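Beta-ketothiolase BktB (Ralstonia eutropha, PDB 4NZS) catalyses the thiolase condensation of acetyl-CoA with propionyl-CoA or a second acetyl-CoA, giving beta-ketovaleryl-CoA or acetoacetyl-CoA and supplying PHBV synthesis. Local coordinates at residues E9-F23 against L256-R268. Residues are numbered along the deposited sequence; the frame is centred on the assembly and turned at random.
Sequences EVVVVSGVRTAIGTF and LNDAAAAVVMMER
Val16 and Ala262 sit in the straight, tight middle of this antiparallel pairing, their backbones bonded both ways: Val16 N reaches Ala262 O at 2.7 Å, and the bond from Ala262 N to Val16 O is as short. The non-hydrogen-bonded pairs Gly15-Val263 and Arg17-Ala261 each set their CA atoms 4.0 Å apart. Toward Val11 the strand 10-22 kinks, because Val13 and Ser14 both face Val264 in a classic beta bulge. The bulge turns Val13 onto the neighbouring methionine, its CG2 3.6 Å from Met266 SD, while on the other face Val12 CG1 packs against Val263 CB. On the far side of the middle the ladder breaks at Thr18. With chi1 at 68°, its OG1 lies between backbone N and carbonyl carbon and takes a nearly straight bond from Ala260 N (3.1 Å, 170°), while donating to Ala19 O. After a one-residue shift, Gly21 and Asp258 resume the two-way backbone pairing, close to the active site: the Asn257 side chain is about 5 Å from that of His355, the predicted proton acceptor.

The end at Glu9 is looser and partly open to solvent. Glu267 OE2 accepts from Glu9 N at 2.9 Å and its OE1 caps Ala269 N at the start of helix 268-274. Arg268 N donates a long bond to Glu9 O, and its side chain crosses that of Glu9 obliquely, CB 3.5 Å from Glu9 CG; Arg268 NE, 4.1 Å from Glu9 OE2, is beyond a salt bridge, which Arg281 forms instead.

These are central strands of the mixed sheet in the thiolase fold, flanked by 116-124 beside 257-267 and 280-289 beside 10-22. Helices 97-110 and 357-375 cover the face of Val12, Val263 and Met265; helix 32-47 covers that of Ser14, Val16 and Val264.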
loop_
_atom_site.group_PDB
_atom_site.type_symbol
_atom_site.label_atom_id
_atom_site.label_comp_id
_atom_site.label_asym_id
_atom_site.label_seq_id
_atom_site.Cartn_x
_atom_site.Cartn_y
_atom_site.Cartn_z
ATOM N N GLU A 9 11.889 3.772 -49.139
ATOM C CA GLU A 9 12.242 5.072 -48.525
ATOM C C GLU A 9 11.172 5.699 -47.573
ATOM O O GLU A 9 9.975 5.645 -47.881
ATOM C CB GLU A 9 12.523 6.025 -49.670
ATOM C CG GLU A 9 12.359 7.505 -49.373
ATOM C CD GLU A 9 13.543 8.076 -48.630
ATOM O OE1 GLU A 9 13.784 7.626 -47.473
ATOM O OE2 GLU A 9 14.217 8.968 -49.214
ATOM N N VAL A 10 11.601 6.346 -46.467
ATOM C CA VAL A 10 10.653 6.941 -45.456
ATOM C C VAL A 10 10.825 8.413 -45.075
ATOM O O VAL A 10 11.928 8.874 -44.784
ATOM C CB VAL A 10 10.655 6.173 -44.117
ATOM C CG1 VAL A 10 10.040 4.795 -44.290
ATOM C CG2 VAL A 10 12.049 6.109 -43.500
ATOM N N VAL A 11 9.708 9.131 -45.013
ATOM C CA VAL A 11 9.710 10.579 -44.787
ATOM C C VAL A 11 8.769 10.966 -43.673
ATOM O O VAL A 11 7.851 10.205 -43.345
ATOM C CB VAL A 11 9.194 11.335 -46.025
ATOM C CG1 VAL A 11 10.121 11.108 -47.195
ATOM C CG2 VAL A 11 7.766 10.918 -46.397
ATOM N N VAL A 12 8.954 12.177 -43.145
ATOM C CA VAL A 12 8.115 12.679 -42.069
ATOM C C VAL A 12 7.183 13.804 -42.453
ATOM O O VAL A 12 7.587 14.975 -42.564
ATOM C CB VAL A 12 8.947 13.214 -40.908
ATOM C CG1 VAL A 12 8.037 13.375 -39.705
ATOM C CG2 VAL A 12 10.114 12.265 -40.645
ATOM N N VAL A 13 5.910 13.467 -42.541
ATOM C CA VAL A 13 4.929 14.433 -42.952
ATOM C C VAL A 13 4.658 15.436 -41.838
ATOM O O VAL A 13 4.826 16.618 -42.023
ATOM C CB VAL A 13 3.643 13.763 -43.381
ATOM C CG1 VAL A 13 2.739 14.815 -44.015
ATOM C CG2 VAL A 13 3.908 12.609 -44.369
ATOM N N SER A 14 4.251 14.971 -40.669
ATOM C CA SER A 14 4.023 15.853 -39.526
ATOM C C SER A 14 4.824 15.403 -38.318
ATOM O O SER A 14 5.281 14.237 -38.249
ATOM C CB SER A 14 2.560 15.834 -39.143
ATOM O OG SER A 14 2.247 14.603 -38.526
ATOM N N GLY A 15 4.969 16.320 -37.367
ATOM C CA GLY A 15 5.747 16.077 -36.156
ATOM C C GLY A 15 5.287 17.030 -35.067
ATOM O O GLY A 15 5.317 18.228 -35.267
ATOM N N VAL A 16 4.902 16.523 -33.898
ATOM C CA VAL A 16 4.220 17.361 -32.908
ATOM C C VAL A 16 4.443 16.871 -31.451
ATOM O O VAL A 16 4.818 15.692 -31.230
ATOM C CB VAL A 16 2.703 17.424 -33.304
ATOM C CG1 VAL A 16 1.758 16.971 -32.182
ATOM C CG2 VAL A 16 2.317 18.805 -33.803
ATOM N N ARG A 17 4.177 17.753 -30.473
ATOM C CA ARG A 17 4.383 17.411 -29.072
ATOM C C ARG A 17 3.569 18.227 -28.058
ATOM O O ARG A 17 3.260 19.334 -28.300
ATOM C CB ARG A 17 5.855 17.603 -28.742
ATOM C CG ARG A 17 6.354 19.033 -28.785
ATOM C CD ARG A 17 7.737 19.038 -28.129
ATOM N NE ARG A 17 8.410 20.323 -28.017
ATOM C CZ ARG A 17 8.278 21.162 -27.001
ATOM N NH1 ARG A 17 7.439 20.917 -26.015
ATOM N NH2 ARG A 17 8.955 22.291 -26.993
ATOM N N THR A 18 3.222 17.657 -26.916
ATOM C CA THR A 18 2.833 18.492 -25.774
ATOM C C THR A 18 4.022 19.341 -25.450
ATOM O O THR A 18 5.123 19.058 -25.908
ATOM C CB THR A 18 2.466 17.686 -24.500
ATOM O OG1 THR A 18 3.621 17.040 -23.952
ATOM C CG2 THR A 18 1.377 16.627 -24.850
ATOM N N ALA A 19 3.754 20.403 -24.714
ATOM C CA ALA A 19 4.769 21.124 -23.949
ATOM C C ALA A 19 5.206 20.242 -22.803
ATOM O O ALA A 19 4.487 19.308 -22.463
ATOM C CB ALA A 19 4.154 22.410 -23.386
ATOM N N ILE A 20 6.297 20.589 -22.122
ATOM C CA ILE A 20 6.861 19.729 -21.099
ATOM C C ILE A 20 6.503 20.230 -19.726
ATOM O O ILE A 20 6.717 21.419 -19.440
ATOM C CB ILE A 20 8.379 19.671 -21.205
ATOM C CG1 ILE A 20 8.756 19.147 -22.586
ATOM C CG2 ILE A 20 8.943 18.773 -20.106
ATOM C CD1 ILE A 20 10.180 19.459 -23.050
ATOM N N GLY A 21 6.009 19.313 -18.875
ATOM C CA GLY A 21 5.701 19.604 -17.495
ATOM C C GLY A 21 6.850 19.354 -16.509
ATOM O O GLY A 21 7.723 18.496 -16.747
ATOM N N THR A 22 6.832 20.085 -15.372
ATOM C CA THR A 22 7.753 19.785 -14.277
ATOM C C THR A 22 7.172 18.642 -13.442
ATOM O O THR A 22 5.945 18.390 -13.420
ATOM C CB THR A 22 8.088 21.000 -13.356
ATOM O OG1 THR A 22 6.934 21.419 -12.608
ATOM C CG2 THR A 22 8.574 22.174 -14.130
ATOM N N PHE A 23 8.069 17.959 -12.745
ATOM C CA PHE A 23 7.666 16.952 -11.802
ATOM C C PHE A 23 6.598 17.521 -10.902
ATOM O O PHE A 23 6.852 18.463 -10.146
ATOM C CB PHE A 23 8.831 16.531 -10.924
ATOM C CG PHE A 23 8.603 15.255 -10.183
ATOM C CD1 PHE A 23 8.175 14.096 -10.861
ATOM C CD2 PHE A 23 8.825 15.192 -8.827
ATOM C CE1 PHE A 23 8.002 12.910 -10.184
ATOM C CE2 PHE A 23 8.644 14.029 -8.158
ATOM C CZ PHE A 23 8.249 12.872 -8.842
ATOM N N LEU A 256 13.111 16.131 -14.109
ATOM C CA LEU A 256 12.161 15.037 -14.143
ATOM C C LEU A 256 10.850 15.613 -14.650
ATOM O O LEU A 256 10.345 16.581 -14.115
ATOM C CB LEU A 256 11.969 14.479 -12.750
ATOM C CG LEU A 256 13.238 14.289 -11.945
ATOM C CD1 LEU A 256 12.928 14.254 -10.472
ATOM C CD2 LEU A 256 13.947 13.029 -12.384
ATOM N N ASN A 257 10.300 15.039 -15.701
ATOM C CA ASN A 257 9.313 15.773 -16.439
ATOM C C ASN A 257 8.281 14.925 -17.119
ATOM O O ASN A 257 8.501 13.751 -17.342
ATOM C CB ASN A 257 10.054 16.630 -17.448
ATOM C CG ASN A 257 10.813 17.765 -16.787
ATOM O OD1 ASN A 257 10.250 18.851 -16.516
ATOM N ND2 ASN A 257 12.107 17.534 -16.517
ATOM N N ASP A 258 7.170 15.556 -17.490
ATOM C CA ASP A 258 6.034 14.871 -18.089
ATOM C C ASP A 258 5.856 15.279 -19.587
ATOM O O ASP A 258 5.890 16.478 -19.878
ATOM C CB ASP A 258 4.773 15.244 -17.302
ATOM C CG ASP A 258 4.848 14.929 -15.791
ATOM O OD1 ASP A 258 5.239 13.816 -15.383
ATOM O OD2 ASP A 258 4.392 15.781 -14.990
ATOM N N ALA A 259 5.675 14.332 -20.545
ATOM C CA ALA A 259 5.330 14.736 -21.933
ATOM C C ALA A 259 5.005 13.656 -22.924
ATOM O O ALA A 259 5.168 12.464 -22.665
ATOM C CB ALA A 259 6.411 15.584 -22.512
ATOM N N ALA A 260 4.501 14.093 -24.077
ATOM C CA ALA A 260 4.375 13.206 -25.240
ATOM C C ALA A 260 4.885 13.833 -26.547
ATOM O O ALA A 260 5.208 15.025 -26.628
ATOM C CB ALA A 260 2.919 12.760 -25.405
ATOM N N ALA A 261 4.958 13.024 -27.587
ATOM C CA ALA A 261 5.383 13.517 -28.892
ATOM C C ALA A 261 5.086 12.520 -29.963
ATOM O O ALA A 261 5.335 11.335 -29.726
ATOM C CB ALA A 261 6.864 13.754 -28.899
ATOM N N ALA A 262 4.631 12.983 -31.143
ATOM C CA ALA A 262 4.458 12.071 -32.294
ATOM C C ALA A 262 4.926 12.633 -33.633
ATOM O O ALA A 262 4.917 13.842 -33.881
ATOM C CB ALA A 262 3.012 11.614 -32.412
ATOM N N VAL A 263 5.352 11.724 -34.496
ATOM C CA VAL A 263 5.578 12.079 -35.872
ATOM C C VAL A 263 4.702 11.185 -36.703
ATOM O O VAL A 263 4.570 9.983 -36.390
ATOM C CB VAL A 263 7.033 11.913 -36.312
ATOM C CG1 VAL A 263 7.949 12.560 -35.298
ATOM C CG2 VAL A 263 7.380 10.449 -36.543
ATOM N N VAL A 264 4.102 11.767 -37.746
ATOM C CA VAL A 264 3.523 10.931 -38.782
ATOM C C VAL A 264 4.565 10.727 -39.829
ATOM O O VAL A 264 5.218 11.662 -40.223
ATOM C CB VAL A 264 2.287 11.539 -39.439
ATOM C CG1 VAL A 264 1.862 10.656 -40.610
ATOM C CG2 VAL A 264 1.139 11.677 -38.424
ATOM N N MET A 265 4.725 9.498 -40.270
ATOM C CA MET A 265 5.661 9.217 -41.332
ATOM C C MET A 265 5.017 8.516 -42.487
ATOM O O MET A 265 3.879 8.029 -42.416
ATOM C CB MET A 265 6.765 8.330 -40.836
ATOM C CG MET A 265 7.875 9.041 -40.117
ATOM S SD MET A 265 8.578 7.715 -39.139
ATOM C CE MET A 265 10.025 8.534 -38.489
ATOM N N MET A 266 5.789 8.475 -43.556
ATOM C CA MET A 266 5.321 8.000 -44.821
ATOM C C MET A 266 6.450 7.507 -45.655
ATOM O O MET A 266 7.552 8.067 -45.628
ATOM C CB MET A 266 4.641 9.133 -45.587
ATOM C CG MET A 266 3.162 8.904 -45.689
ATOM S SD MET A 266 2.217 10.238 -46.429
ATOM C CE MET A 266 0.584 9.649 -45.958
ATOM N N GLU A 267 6.136 6.461 -46.412
ATOM C CA GLU A 267 6.833 6.172 -47.658
ATOM C C GLU A 267 6.722 7.405 -48.600
ATOM O O GLU A 267 5.616 7.850 -48.976
ATOM C CB GLU A 267 6.263 4.908 -48.338
ATOM C CG GLU A 267 7.299 3.980 -48.983
ATOM C CD GLU A 267 8.088 4.626 -50.108
ATOM O OE1 GLU A 267 7.490 5.451 -50.853
ATOM O OE2 GLU A 267 9.301 4.297 -50.235
ATOM N N ARG A 268 7.892 7.939 -48.948
ATOM C CA ARG A 268 8.040 9.049 -49.884
ATOM C C ARG A 268 6.966 9.063 -50.944
ATOM O O ARG A 268 6.187 10.001 -51.041
ATOM C CB ARG A 268 9.404 8.932 -50.554
ATOM C CG ARG A 268 9.987 10.224 -51.049
ATOM C CD ARG A 268 10.976 9.923 -52.160
ATOM N NE ARG A 268 12.124 10.830 -52.164
ATOM C CZ ARG A 268 12.097 12.105 -52.556
ATOM N NH1 ARG A 268 10.962 12.681 -52.970
ATOM N NH2 ARG A 268 13.218 12.817 -52.520
#